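Local structure of malonyl CoA-acyl carrier protein transacylase (Burkholderia pseudomallei 1710b, 3EZO) at residues 59-62 / 63-66; 111-114 / 115-119; 142-145 / 146-150. The protein probably catalyses the transfer of the malonyl group from malonyl-CoA to holo-acyl carrier protein, with release of coenzyme A. All blocks are in the same frame, centred on the assembly; numbering follows the deposited sequence.

Contact 1: residues 59-62 / 63-66; sequences ADEL and NLTT
Glu-61 and Leu-64 both turn CG away from their own carbonyl carbon and beside their backbone N (chi1 -55° and -57°), which brings the two side chains alongside each other, pointing the same way. They meet at a tight helix-to-helix junction, where the single turn 59-62 ends and the long helix 65-85 begins. Leu-64 stands at the N-cap of that second helix. Glu-61 then folds back at chi2 (-56°), and its OE1 comes to 3.7 Å from Leu-64 CD1, an oxygen resting beside a methyl and not a polar bond. Leu-64 lies mainly over backbone: its CG is 3.3 Å from Asp-60 O, and its CD2 reaches the same carbonyl. Asp-60 is exposed and Glu-61 partly so, places where carboxylates can probably be hydrated, whereas Leu-62 sends its branched end inward against Ile-54 of helix 50-56 and Val-23.

The turn itself is closed by the main chain. Asn-63 N donates to Ala-59 O at 2.8 Å, the i to i+4 bond of an alpha-helix, and Leu-64 N donates to Glu-61 O at 3.2 Å, one residue shorter in span. The shorter span is consistent with a chain that leaves the first helix here and starts the next within two residues. The leucine side chain cannot accept a bond from the first amides. Thr-68 OG1 and Asn-67 ND2, in the first turn of helix 65-85, hydrogen-bond to Leu-62 O and Glu-61 O at the end of helix 59-62; a further bond from Thr-68 to Leu-64 O is weak. Asparagine fits the junction because its amide can serve a neighbouring loop: its OD1 is bonded to Gln-21 NE2. Asn-63 ND2 lies 3.3 Å from Ala-59 O, at an angle too poor for a bond.

Contact 2: residues 111-114 / 115-119; sequences IAFR and DALPL
Ile-111 begins the entry into helix 113-128 by laying its two branches on successive turns of the helix. Its CG2 meets Ala-116 CB at 3.9 Å, and its longer arm ends with CD1 at 4.0 Å from Leu-119 CD2, the two side chains crossing at about a right angle. A beta-branched aliphatic suits this buried place, since it offers one methyl to each partner; Leu-105 of helix 99-107 packs on it too.

Ala-112 is the N-cap, and its small side chain cannot cap anything. Its carbonyl accepts from Ala-116 N at 2.8 Å and, weakly, from Asp-115 N. Its own N-H is served through a water that accepts from Ala-112 N and donates to Asp-115 OD2 at 2.6 Å. Asp-115 thus reaches the N-cap amide by a relay, where a capping box would use a direct bond.

Phe-113 has CG anti to the backbone N (chi1 180°), a setting that turns the ring so that its end comes beside Leu-117, one turn further along. Leu-117 CD1 sits over one ring face, 3.9 Å from the centroid and 15° off the normal, a CH-pi contact. The ring also meets Tyr-77 of helix 65-85, with the planes at about 45°.

Arg-114 bends at chi2, and its NH1 comes to 4.1 Å from Pro-118 CD at the guanidinium edge. Pro-118 has no N-H, so it cannot continue the bonding ladder; its CD instead lies 3.3 Å from Arg-114 O, and the helix kinks here.

The start of this helix therefore rests on apolar contact inside and on an acid outside: the carboxylate of Asp-115 would probably be favoured by the helix dipole, while the water bridges it to the N-H of Ala-112.

Contact 3: residues 142-145 / 146-150; sequences LGLD and DDTVR
Asp-145 and Thr-148 form the tight part of this helix start. Asp-145 holds CG between its backbone N and carbonyl carbon (chi1 65°), which swings the carboxylate over the first turn of helix 146-156. Two donors grip its OD1: Thr-148 N at 2.8 Å, nearly in line with the C-O bond, and Thr-148 OG1 at 2.6 Å, from above the carboxylate plane. The pair fixes the carboxylate's rotation and gives a first-turn amide a side-chain acceptor. Below the cap, Val-149 N bonds to Asp-145 O at 3.1 Å, and Leu-144 CB packs on Val-149 CG2 at 3.8 Å, with Val-173 and Ile-175 of strand 172-176 beyond the valine.

The outer side is looser. A water lies within bonding distance of Asp-146 OD1 and Leu-144 O, though it cannot serve every acceptor around it. Asp-147 OD1 and Arg-150 NH1 form a salt bridge at 2.9 Å, its hydrogen bond weak. Acids here would probably be favoured by the positive end of the helix dipole.

An aspartate N-cap combined with a leucine-valine hydrophobic staple marks this helix start, which follows the first strand of the ferredoxin-like small subdomain of malonyl transferases.

Overall arrangement
All three contacts are local and belong to helix ends: contact 1 joins one helix to the next, while contacts 2 and 3 are helix starts. Contact 1 is the surface case; contacts 2 and 3 are partly buried, each with an apolar inner side. Contacts 1 and 2 serve neighbouring elements, because helices 65-85 and 113-128 pack together, yet their centres are about 20 Å apart. Contact 3 belongs to the antiparallel sheet region, with its centre about 36 Å from that of contact 2, across the chain's centre. Polar bonding differs accordingly: main-chain bonds, with Thr-68 and Asn-67 meeting carbonyls, in contact 1; a water relay in contact 2; a direct carboxylate cap in contact 3.

Contact 1: residues 59-62 / 63-66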
loop_
_atom_site.group_PDB
_atom_site.type_symbol
_atom_site.label_atom_id
_atom_site.label_comp_id
_atom_site.label_asym_id
_atom_site.label_seq_id
_atom_site.Cartn_x
_atom_site.Cartn_y
_atom_site.Cartn_z
ATOM N N ALA A 59 8.415 15.733 -10.252
ATOM C CA ALA A 59 8.176 14.319 -10.089
ATOM C C ALA A 59 9.363 13.594 -9.416
ATOM O O ALA A 59 9.131 12.681 -8.610
ATOM C CB ALA A 59 7.832 13.671 -11.420
ATOM N N ASP A 60 10.599 14.032 -9.681
ATOM C CA ASP A 60 11.783 13.366 -9.098
ATOM C C ASP A 60 11.825 13.507 -7.571
ATOM O O ASP A 60 12.203 12.569 -6.880
ATOM C CB ASP A 60 13.132 13.737 -9.797
ATOM C CG ASP A 60 13.560 15.185 -9.603
ATOM O OD1 ASP A 60 12.775 16.006 -9.082
ATOM O OD2 ASP A 60 14.718 15.526 -9.980
ATOM N N GLU A 61 11.348 14.641 -7.054
ATOM C CA GLU A 61 11.160 14.809 -5.598
ATOM C C GLU A 61 9.982 13.977 -5.089
ATOM O O GLU A 61 10.077 13.343 -4.065
ATOM C CB GLU A 61 10.924 16.282 -5.234
ATOM C CG GLU A 61 11.994 17.236 -5.725
ATOM C CD GLU A 61 13.387 16.889 -5.275
ATOM O OE1 GLU A 61 13.563 16.402 -4.137
ATOM O OE2 GLU A 61 14.351 17.172 -6.047
ATOM N N LEU A 62 8.857 14.014 -5.802
ATOM C CA LEU A 62 7.639 13.374 -5.340
ATOM C C LEU A 62 7.863 11.871 -5.282
ATOM O O LEU A 62 7.292 11.174 -4.413
ATOM C CB LEU A 62 6.458 13.685 -6.269
ATOM C CG LEU A 62 5.055 13.230 -5.836
ATOM C CD1 LEU A 62 4.548 13.987 -4.600
ATOM C CD2 LEU A 62 4.056 13.333 -6.984
ATOM N N ASN A 63 8.672 11.368 -6.220
ATOM C CA ASN A 63 8.963 9.936 -6.291
ATOM C C ASN A 63 10.126 9.434 -5.429
ATOM O O ASN A 63 10.445 8.263 -5.490
ATOM C CB ASN A 63 9.257 9.514 -7.719
ATOM C CG ASN A 63 8.110 9.660 -8.619
ATOM O OD1 ASN A 63 6.944 9.684 -8.221
ATOM N ND2 ASN A 63 8.418 9.732 -9.879
ATOM N N LEU A 64 10.772 10.263 -4.643
ATOM C CA LEU A 64 11.714 9.716 -3.662
ATOM C C LEU A 64 10.879 8.977 -2.605
ATOM O O LEU A 64 9.961 9.565 -2.046
ATOM C CB LEU A 64 12.499 10.814 -2.972
ATOM C CG LEU A 64 13.297 11.768 -3.868
ATOM C CD1 LEU A 64 13.863 12.879 -3.027
ATOM C CD2 LEU A 64 14.374 10.991 -4.611
ATOM N N THR A 65 11.214 7.723 -2.301
ATOM C CA THR A 65 10.358 6.896 -1.436
ATOM C C THR A 65 10.123 7.511 -0.062
ATOM O O THR A 65 9.033 7.392 0.484
ATOM C CB THR A 65 10.902 5.457 -1.280
ATOM O OG1 THR A 65 12.018 5.476 -0.380
ATOM C CG2 THR A 65 11.309 4.883 -2.637
ATOM N N THR A 66 11.126 8.187 0.489
ATOM C CA THR A 66 10.990 8.917 1.760
ATOM C C THR A 66 9.951 10.043 1.698
ATOM O O THR A 66 9.484 10.519 2.741
ATOM C CB THR A 66 12.358 9.530 2.234
ATOM O OG1 THR A 66 13.137 9.937 1.077
ATOM C CG2 THR A 66 13.158 8.502 3.163
#

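Contact 2: residues 111-114 / 115-119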
loop_
_atom_site.group_PDB
_atom_site.type_symbol
_atom_site.label_atom_id
_atom_site.label_comp_id
_atom_site.label_asym_id
_atom_site.label_seq_id
_atom_site.Cartn_x
_atom_site.Cartn_y
_atom_site.Cartn_z
ATOM N N ILE A 111 -3.951 4.444 14.879
ATOM C CA ILE A 111 -2.755 5.266 14.906
ATOM C C ILE A 111 -3.176 6.702 14.577
ATOM O O ILE A 111 -3.843 6.925 13.590
ATOM C CB ILE A 111 -1.694 4.790 13.869
ATOM C CG1 ILE A 111 -1.236 3.339 14.147
ATOM C CG2 ILE A 111 -0.428 5.720 13.888
ATOM C CD1 ILE A 111 -0.269 2.750 13.035
ATOM N N ALA A 112 -2.801 7.664 15.395
ATOM C CA ALA A 112 -3.148 9.045 15.078
ATOM C C ALA A 112 -2.390 9.484 13.810
ATOM O O ALA A 112 -1.204 9.167 13.635
ATOM C CB ALA A 112 -2.820 9.982 16.288
ATOM N N PHE A 113 -3.072 10.194 12.929
ATOM C CA PHE A 113 -2.451 10.698 11.703
ATOM C C PHE A 113 -1.157 11.439 11.979
ATOM O O PHE A 113 -0.178 11.212 11.301
ATOM C CB PHE A 113 -3.439 11.524 10.892
ATOM C CG PHE A 113 -2.875 12.095 9.592
ATOM C CD1 PHE A 113 -2.303 11.270 8.622
ATOM C CD2 PHE A 113 -2.947 13.461 9.338
ATOM C CE1 PHE A 113 -1.790 11.795 7.402
ATOM C CE2 PHE A 113 -2.476 14.004 8.116
ATOM C CZ PHE A 113 -1.891 13.164 7.152
ATOM N N ARG A 114 -1.138 12.238 13.042
ATOM C CA ARG A 114 0.037 13.014 13.411
ATOM C C ARG A 114 1.186 12.087 13.736
ATOM O O ARG A 114 2.334 12.459 13.507
ATOM C CB ARG A 114 -0.285 13.931 14.613
ATOM C CG ARG A 114 0.820 14.775 15.155
ATOM C CD ARG A 114 1.385 15.706 14.093
ATOM N NE ARG A 114 2.543 16.472 14.570
ATOM C CZ ARG A 114 3.790 16.006 14.642
ATOM N NH1 ARG A 114 4.098 14.742 14.240
ATOM N NH2 ARG A 114 4.742 16.817 15.098
ATOM N N ASP A 115 0.886 10.894 14.277
ATOM C CA ASP A 115 1.938 9.901 14.555
ATOM C C ASP A 115 2.301 9.094 13.332
ATOM O O ASP A 115 3.450 8.672 13.180
ATOM C CB ASP A 115 1.543 8.945 15.692
ATOM C CG ASP A 115 1.286 9.690 16.984
ATOM O OD1 ASP A 115 1.791 10.839 17.118
ATOM O OD2 ASP A 115 0.567 9.150 17.848
ATOM N N ALA A 116 1.338 8.877 12.466
ATOM C CA ALA A 116 1.562 8.067 11.286
ATOM C C ALA A 116 2.551 8.728 10.309
ATOM O O ALA A 116 3.234 8.052 9.539
ATOM C CB ALA A 116 0.238 7.729 10.592
ATOM N N LEU A 117 2.638 10.050 10.363
ATOM C CA LEU A 117 3.444 10.791 9.408
ATOM C C LEU A 117 4.954 10.484 9.566
ATOM O O LEU A 117 5.558 9.968 8.631
ATOM C CB LEU A 117 3.078 12.293 9.466
ATOM C CG LEU A 117 1.760 12.654 8.775
ATOM C CD1 LEU A 117 1.127 13.926 9.387
ATOM C CD2 LEU A 117 1.925 12.772 7.247
ATOM N N PRO A 118 5.558 10.744 10.749
ATOM C CA PRO A 118 6.975 10.383 10.891
ATOM C C PRO A 118 7.204 8.854 10.893
ATOM O O PRO A 118 8.294 8.394 10.559
ATOM C CB PRO A 118 7.376 11.027 12.208
ATOM C CG PRO A 118 6.027 11.164 13.001
ATOM C CD PRO A 118 5.013 11.414 11.944
ATOM N N LEU A 119 6.163 8.067 11.179
ATOM C CA LEU A 119 6.296 6.615 11.180
ATOM C C LEU A 119 6.561 6.125 9.770
ATOM O O LEU A 119 7.457 5.327 9.574
ATOM C CB LEU A 119 5.047 5.943 11.781
ATOM C CG LEU A 119 4.810 4.412 11.642
ATOM C CD1 LEU A 119 5.960 3.517 12.171
ATOM C CD2 LEU A 119 3.457 4.012 12.329
HETATM O O HOH W 1 -0.931 7.030 17.534
#

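Contact 3: residues 142-145 / 146-150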
loop_
_atom_site.group_PDB
_atom_site.type_symbol
_atom_site.label_atom_id
_atom_site.label_comp_id
_atom_site.label_asym_id
_atom_site.label_seq_id
_atom_site.Cartn_x
_atom_site.Cartn_y
_atom_site.Cartn_z
ATOM N N LEU A 142 3.262 -11.023 -15.264
ATOM C CA LEU A 142 1.880 -11.021 -15.717
ATOM C C LEU A 142 1.608 -12.284 -16.482
ATOM O O LEU A 142 2.435 -12.681 -17.304
ATOM C CB LEU A 142 1.657 -9.835 -16.658
ATOM C CG LEU A 142 1.253 -8.488 -16.069
ATOM C CD1 LEU A 142 2.310 -7.862 -15.176
ATOM C CD2 LEU A 142 0.834 -7.512 -17.274
ATOM N N GLY A 143 0.441 -12.885 -16.229
ATOM C CA GLY A 143 -0.016 -14.049 -16.940
ATOM C C GLY A 143 0.140 -15.397 -16.222
ATOM O O GLY A 143 -0.381 -16.366 -16.712
ATOM N N LEU A 144 0.864 -15.484 -15.095
ATOM C CA LEU A 144 1.034 -16.774 -14.386
ATOM C C LEU A 144 0.313 -16.762 -13.032
ATOM O O LEU A 144 0.346 -15.751 -12.337
ATOM C CB LEU A 144 2.527 -17.108 -14.192
ATOM C CG LEU A 144 3.415 -17.123 -15.439
ATOM C CD1 LEU A 144 4.912 -17.387 -15.086
ATOM C CD2 LEU A 144 2.815 -18.191 -16.399
ATOM N N ASP A 145 -0.299 -17.885 -12.650
ATOM C CA ASP A 145 -1.033 -17.984 -11.391
ATOM C C ASP A 145 -0.035 -17.993 -10.223
ATOM O O ASP A 145 1.159 -18.107 -10.444
ATOM C CB ASP A 145 -1.969 -19.204 -11.383
ATOM C CG ASP A 145 -1.213 -20.567 -11.433
ATOM O OD1 ASP A 145 -0.010 -20.666 -11.113
ATOM O OD2 ASP A 145 -1.851 -21.557 -11.823
ATOM N N ASP A 146 -0.505 -17.827 -8.996
ATOM C CA ASP A 146 0.404 -17.651 -7.890
ATOM C C ASP A 146 1.361 -18.830 -7.692
ATOM O O ASP A 146 2.531 -18.616 -7.406
ATOM C CB ASP A 146 -0.352 -17.413 -6.601
ATOM C CG ASP A 146 -1.202 -16.160 -6.646
ATOM O OD1 ASP A 146 -1.000 -15.307 -7.555
ATOM O OD2 ASP A 146 -2.089 -16.043 -5.769
ATOM N N ASP A 147 0.872 -20.059 -7.821
ATOM C CA ASP A 147 1.720 -21.204 -7.505
ATOM C C ASP A 147 2.809 -21.341 -8.574
ATOM O O ASP A 147 3.910 -21.790 -8.271
ATOM C CB ASP A 147 0.901 -22.511 -7.338
ATOM C CG ASP A 147 0.249 -22.643 -5.941
ATOM O OD1 ASP A 147 0.618 -21.928 -4.982
ATOM O OD2 ASP A 147 -0.641 -23.499 -5.789
ATOM N N THR A 148 2.500 -20.950 -9.820
ATOM C CA THR A 148 3.495 -20.981 -10.901
ATOM C C THR A 148 4.571 -19.934 -10.639
ATOM O O THR A 148 5.730 -20.194 -10.793
ATOM C CB THR A 148 2.838 -20.816 -12.274
ATOM O OG1 THR A 148 1.878 -21.853 -12.414
ATOM C CG2 THR A 148 3.844 -20.963 -13.417
ATOM N N VAL A 149 4.187 -18.758 -10.189
ATOM C CA VAL A 149 5.171 -17.759 -9.884
ATOM C C VAL A 149 6.032 -18.266 -8.743
ATOM O O VAL A 149 7.239 -18.131 -8.783
ATOM C CB VAL A 149 4.565 -16.363 -9.608
ATOM C CG1 VAL A 149 5.714 -15.303 -9.344
ATOM C CG2 VAL A 149 3.731 -15.926 -10.780
ATOM N N ARG A 150 5.442 -18.901 -7.748
ATOM C CA ARG A 150 6.254 -19.450 -6.649
ATOM C C ARG A 150 7.273 -20.468 -7.153
ATOM O O ARG A 150 8.468 -20.440 -6.729
ATOM C CB ARG A 150 5.391 -20.031 -5.527
ATOM C CG ARG A 150 4.578 -18.969 -4.776
ATOM C CD ARG A 150 3.678 -19.641 -3.752
ATOM N NE ARG A 150 2.867 -18.707 -2.961
ATOM C CZ ARG A 150 1.535 -18.564 -3.038
ATOM N NH1 ARG A 150 0.786 -19.298 -3.883
ATOM N NH2 ARG A 150 0.935 -17.672 -2.238
HETATM O O HOH W 2 -1.517 -14.789 -10.030
#